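Local coordinates for protein SVS_variant_AS1 (Streptomyces sp. CWA1, PDB 6TJA) that probably cyclises geranylgeranyl diphosphate to the diterpene spiroviolene, as an engineered variant of a reconstructed ancestral terpene cyclase, at residues A[167-178]-A[242-253]. Numbering follows the deposited sequence.
Sequences QARGHMPGLDDY and TDQNIYSVLMHH
The His253 ring is sandwiched: Gly174 CA sits over one face, 3.6 Å from the ring centroid, and His252 ND1 lies above the opposite face. At its edge, His253 NE2 gives a nearly straight hydrogen bond (163°) to Met172 O, 2.8 Å away. The oxygen lies in the ring plane, but the donor stands well above the carbonyl plane. The His252 ring takes Met172 CB over a face, a CH-pi contact. Asn245 C covers one face of the Tyr178 ring, while CG2 of Val249 approaches obliquely, 3.6 Å from Tyr178 CG. The Tyr178 hydroxyl reaches past Asn245 CA to bond Asp229, whose carboxylate also takes the N-H of Ile246.

In this all-helical terpene synthase fold, the contact joins the linker between helices 143-169 and 175-185, with the first turn of the latter, to helix 246-254 and the residues leading into it. Gly170 closes helix 143-169 with a Schellman motif and Gly174 is the N-cap of helix 175-185. Asn245 caps helix 246-254, its OD1 accepting from Ser248 N at 3.0 Å.

With CG turned away from its own amide nitrogen (chi1 -176°), the Met172 chain bends twice, which carries SD to 3.8 Å from Val249 CG2 and CE against Ser248 CB and the Asp243 carbonyl oxygen. Ser248 OG donates to that same oxygen. The extended Gln244 side chain runs across the Pro173 ring, its OE1 3.5 Å from Pro173 CD; Asn166 and the Gln163 carbonyl hold its buried amide. Leu175 and Ile246 run alongside each other in the same direction, their CD1 atoms 3.8 Å apart.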
loop_
_atom_site.group_PDB
_atom_site.type_symbol
_atom_site.label_atom_id
_atom_site.label_comp_id
_atom_site.label_asym_id
_atom_site.label_seq_id
_atom_site.Cartn_x
_atom_site.Cartn_y
_atom_site.Cartn_z
ATOM N N GLN A 167 -10.188 -10.880 -14.683
ATOM C CA GLN A 167 -10.026 -11.189 -16.130
ATOM C C GLN A 167 -9.696 -12.672 -16.320
ATOM O O GLN A 167 -10.382 -13.303 -17.103
ATOM C CB GLN A 167 -8.966 -10.300 -16.785
ATOM C CG GLN A 167 -9.527 -8.972 -17.296
ATOM C CD GLN A 167 -10.627 -9.129 -18.322
ATOM O OE1 GLN A 167 -11.806 -8.886 -18.053
ATOM N NE2 GLN A 167 -10.247 -9.554 -19.515
ATOM N N ALA A 168 -8.705 -13.211 -15.608
ATOM C CA ALA A 168 -8.309 -14.628 -15.729
ATOM C C ALA A 168 -9.567 -15.484 -15.565
ATOM O O ALA A 168 -9.709 -16.450 -16.342
ATOM C CB ALA A 168 -7.251 -15.006 -14.717
ATOM N N ARG A 169 -10.440 -15.128 -14.610
ATOM C CA ARG A 169 -11.656 -15.916 -14.252
ATOM C C ARG A 169 -12.843 -15.574 -15.173
ATOM O O ARG A 169 -13.832 -16.276 -15.094
ATOM C CB ARG A 169 -12.117 -15.632 -12.819
ATOM C CG ARG A 169 -11.159 -16.076 -11.728
ATOM C CD ARG A 169 -11.418 -15.338 -10.423
ATOM N NE ARG A 169 -12.768 -15.506 -9.892
ATOM C CZ ARG A 169 -13.358 -14.664 -9.025
ATOM N NH1 ARG A 169 -12.736 -13.571 -8.591
ATOM N NH2 ARG A 169 -14.589 -14.902 -8.614
ATOM N N GLY A 170 -12.790 -14.493 -15.959
ATOM C CA GLY A 170 -13.973 -13.967 -16.676
ATOM C C GLY A 170 -15.059 -13.567 -15.697
ATOM O O GLY A 170 -16.256 -13.738 -16.013
ATOM N N HIS A 171 -14.660 -13.075 -14.519
ATOM C CA HIS A 171 -15.602 -12.563 -13.493
ATOM C C HIS A 171 -15.854 -11.072 -13.714
ATOM O O HIS A 171 -14.889 -10.277 -13.690
ATOM C CB HIS A 171 -15.081 -12.830 -12.090
ATOM C CG HIS A 171 -15.911 -12.206 -11.023
ATOM N ND1 HIS A 171 -17.070 -12.790 -10.555
ATOM C CD2 HIS A 171 -15.732 -11.065 -10.313
ATOM C CE1 HIS A 171 -17.575 -12.030 -9.600
ATOM N NE2 HIS A 171 -16.769 -10.952 -9.441
ATOM N N MET A 172 -17.121 -10.709 -13.855
ATOM C CA MET A 172 -17.573 -9.313 -13.996
ATOM C C MET A 172 -17.997 -8.826 -12.606
ATOM O O MET A 172 -19.029 -9.236 -12.088
ATOM C CB MET A 172 -18.715 -9.207 -15.018
ATOM C CG MET A 172 -19.171 -7.767 -15.288
ATOM S SD MET A 172 -17.831 -6.678 -15.903
ATOM C CE MET A 172 -17.501 -7.477 -17.471
ATOM N N PRO A 173 -17.219 -7.924 -11.954
ATOM C CA PRO A 173 -17.529 -7.511 -10.587
ATOM C C PRO A 173 -18.881 -6.787 -10.598
ATOM O O PRO A 173 -19.246 -6.240 -11.637
ATOM C CB PRO A 173 -16.359 -6.596 -10.209
ATOM C CG PRO A 173 -15.777 -6.106 -11.502
ATOM C CD PRO A 173 -16.049 -7.216 -12.509
ATOM N N GLY A 174 -19.627 -6.871 -9.496
ATOM C CA GLY A 174 -20.796 -6.015 -9.241
ATOM C C GLY A 174 -20.376 -4.554 -9.087
ATOM O O GLY A 174 -19.147 -4.246 -9.159
ATOM N N LEU A 175 -21.341 -3.654 -8.922
ATOM C CA LEU A 175 -21.052 -2.209 -8.821
ATOM C C LEU A 175 -20.093 -1.924 -7.655
ATOM O O LEU A 175 -19.130 -1.147 -7.832
ATOM C CB LEU A 175 -22.358 -1.447 -8.615
ATOM C CG LEU A 175 -22.145 0.054 -8.517
ATOM C CD1 LEU A 175 -21.428 0.534 -9.772
ATOM C CD2 LEU A 175 -23.484 0.766 -8.316
ATOM N N ASP A 176 -20.356 -2.496 -6.491
ATOM C CA ASP A 176 -19.586 -2.202 -5.255
ATOM C C ASP A 176 -18.111 -2.570 -5.451
ATOM O O ASP A 176 -17.267 -1.695 -5.162
ATOM C CB ASP A 176 -20.145 -2.887 -3.998
ATOM C CG ASP A 176 -19.617 -2.239 -2.721
ATOM O OD1 ASP A 176 -19.769 -1.021 -2.562
ATOM O OD2 ASP A 176 -19.084 -2.941 -1.893
ATOM N N ASP A 177 -17.825 -3.807 -5.864
ATOM C CA ASP A 177 -16.451 -4.314 -6.146
ATOM C C ASP A 177 -15.798 -3.509 -7.294
ATOM O O ASP A 177 -14.589 -3.208 -7.180
ATOM C CB ASP A 177 -16.450 -5.808 -6.487
ATOM C CG ASP A 177 -16.630 -6.760 -5.307
ATOM O OD1 ASP A 177 -16.659 -6.287 -4.172
ATOM O OD2 ASP A 177 -16.707 -7.985 -5.540
ATOM N N TYR A 178 -16.528 -3.209 -8.376
ATOM C CA TYR A 178 -15.989 -2.472 -9.534
ATOM C C TYR A 178 -15.481 -1.087 -9.098
ATOM O O TYR A 178 -14.368 -0.706 -9.551
ATOM C CB TYR A 178 -16.971 -2.314 -10.689
ATOM C CG TYR A 178 -16.321 -1.549 -11.793
ATOM C CD1 TYR A 178 -16.630 -0.216 -12.010
ATOM C CD2 TYR A 178 -15.284 -2.105 -12.519
ATOM C CE1 TYR A 178 -15.964 0.530 -12.968
ATOM C CE2 TYR A 178 -14.608 -1.375 -13.489
ATOM C CZ TYR A 178 -14.928 -0.042 -13.687
ATOM O OH TYR A 178 -14.280 0.712 -14.617
ATOM N N THR A 242 -17.508 -7.968 -21.632
ATOM C CA THR A 242 -16.249 -8.736 -21.376
ATOM C C THR A 242 -15.218 -7.878 -20.613
ATOM O O THR A 242 -14.657 -8.372 -19.614
ATOM C CB THR A 242 -15.618 -9.230 -22.689
ATOM O OG1 THR A 242 -16.499 -10.193 -23.269
ATOM C CG2 THR A 242 -14.245 -9.844 -22.498
ATOM N N ASP A 243 -14.927 -6.673 -21.121
ATOM C CA ASP A 243 -13.980 -5.697 -20.522
ATOM C C ASP A 243 -14.579 -5.189 -19.196
ATOM O O ASP A 243 -15.804 -4.988 -19.107
ATOM C CB ASP A 243 -13.641 -4.592 -21.527
ATOM C CG ASP A 243 -12.617 -3.572 -21.035
ATOM O OD1 ASP A 243 -12.998 -2.378 -20.872
ATOM O OD2 ASP A 243 -11.442 -3.966 -20.823
ATOM N N GLN A 244 -13.759 -5.044 -18.160
ATOM C CA GLN A 244 -14.244 -4.557 -16.842
ATOM C C GLN A 244 -14.257 -3.026 -16.915
ATOM O O GLN A 244 -13.185 -2.444 -16.881
ATOM C CB GLN A 244 -13.380 -5.084 -15.699
ATOM C CG GLN A 244 -13.476 -6.588 -15.490
ATOM C CD GLN A 244 -12.481 -6.968 -14.422
ATOM O OE1 GLN A 244 -12.663 -6.656 -13.249
ATOM N NE2 GLN A 244 -11.364 -7.536 -14.834
ATOM N N ASN A 245 -15.425 -2.438 -17.144
ATOM C CA ASN A 245 -15.639 -0.968 -17.155
ATOM C C ASN A 245 -17.054 -0.769 -16.610
ATOM O O ASN A 245 -17.796 -1.768 -16.530
ATOM C CB ASN A 245 -15.389 -0.357 -18.542
ATOM C CG ASN A 245 -16.318 -0.910 -19.608
ATOM O OD1 ASN A 245 -17.528 -0.711 -19.554
ATOM N ND2 ASN A 245 -15.774 -1.639 -20.564
ATOM N N ILE A 246 -17.423 0.454 -16.256
ATOM C CA ILE A 246 -18.728 0.756 -15.590
ATOM C C ILE A 246 -19.882 0.257 -16.467
ATOM O O ILE A 246 -20.875 -0.313 -15.926
ATOM C CB ILE A 246 -18.835 2.259 -15.274
ATOM C CG1 ILE A 246 -20.083 2.549 -14.440
ATOM C CG2 ILE A 246 -18.771 3.109 -16.540
ATOM C CD1 ILE A 246 -20.115 1.815 -13.114
ATOM N N TYR A 247 -19.739 0.421 -17.778
ATOM C CA TYR A 247 -20.792 0.067 -18.767
ATOM C C TYR A 247 -21.033 -1.446 -18.744
ATOM O O TYR A 247 -22.182 -1.832 -18.540
ATOM C CB TYR A 247 -20.438 0.628 -20.142
ATOM C CG TYR A 247 -20.113 2.095 -20.085
ATOM C CD1 TYR A 247 -21.080 3.038 -19.796
ATOM C CD2 TYR A 247 -18.814 2.526 -20.196
ATOM C CE1 TYR A 247 -20.770 4.385 -19.735
ATOM C CE2 TYR A 247 -18.485 3.856 -20.107
ATOM C CZ TYR A 247 -19.462 4.795 -19.901
ATOM O OH TYR A 247 -19.093 6.109 -19.782
ATOM N N SER A 248 -19.996 -2.271 -18.861
ATOM C CA SER A 248 -20.149 -3.752 -18.866
ATOM C C SER A 248 -20.721 -4.190 -17.519
ATOM O O SER A 248 -21.466 -5.170 -17.509
ATOM C CB SER A 248 -18.860 -4.499 -19.142
ATOM O OG SER A 248 -18.157 -3.974 -20.254
ATOM N N VAL A 249 -20.347 -3.508 -16.424
ATOM C CA VAL A 249 -20.798 -3.884 -15.056
ATOM C C VAL A 249 -22.312 -3.665 -14.964
ATOM O O VAL A 249 -23.002 -4.584 -14.504
ATOM C CB VAL A 249 -20.038 -3.139 -13.937
ATOM C CG1 VAL A 249 -20.739 -3.317 -12.597
ATOM C CG2 VAL A 249 -18.577 -3.558 -13.825
ATOM N N LEU A 250 -22.814 -2.500 -15.365
ATOM C CA LEU A 250 -24.267 -2.186 -15.303
ATOM C C LEU A 250 -25.046 -3.072 -16.288
ATOM O O LEU A 250 -26.143 -3.544 -15.912
ATOM C CB LEU A 250 -24.494 -0.702 -15.580
ATOM C CG LEU A 250 -23.847 0.241 -14.566
ATOM C CD1 LEU A 250 -23.917 1.666 -15.066
ATOM C CD2 LEU A 250 -24.508 0.138 -13.200
ATOM N N MET A 251 -24.523 -3.312 -17.490
ATOM C CA MET A 251 -25.184 -4.200 -18.486
ATOM C C MET A 251 -25.348 -5.602 -17.896
ATOM O O MET A 251 -26.480 -6.118 -17.955
ATOM C CB MET A 251 -24.415 -4.273 -19.807
ATOM C CG MET A 251 -24.508 -2.970 -20.563
ATOM S SD MET A 251 -23.536 -2.947 -22.055
ATOM C CE MET A 251 -24.345 -4.246 -22.992
ATOM N N HIS A 252 -24.295 -6.162 -17.296
ATOM C CA HIS A 252 -24.310 -7.525 -16.709
ATOM C C HIS A 252 -25.195 -7.560 -15.457
ATOM O O HIS A 252 -26.032 -8.471 -15.373
ATOM C CB HIS A 252 -22.882 -8.005 -16.434
ATOM C CG HIS A 252 -22.808 -9.423 -15.970
ATOM N ND1 HIS A 252 -22.909 -9.775 -14.633
ATOM C CD2 HIS A 252 -22.654 -10.571 -16.650
ATOM C CE1 HIS A 252 -22.814 -11.082 -14.515
ATOM N NE2 HIS A 252 -22.670 -11.589 -15.730
ATOM N N HIS A 253 -25.030 -6.631 -14.499
ATOM C CA HIS A 253 -25.638 -6.778 -13.146
ATOM C C HIS A 253 -27.070 -6.203 -13.092
ATOM O O HIS A 253 -27.844 -6.694 -12.261
ATOM C CB HIS A 253 -24.706 -6.251 -12.053
ATOM C CG HIS A 253 -23.534 -7.148 -11.839
ATOM N ND1 HIS A 253 -23.631 -8.343 -11.145
ATOM C CD2 HIS A 253 -22.245 -7.052 -12.258
ATOM C CE1 HIS A 253 -22.453 -8.943 -11.114
ATOM N NE2 HIS A 253 -21.574 -8.170 -11.807
#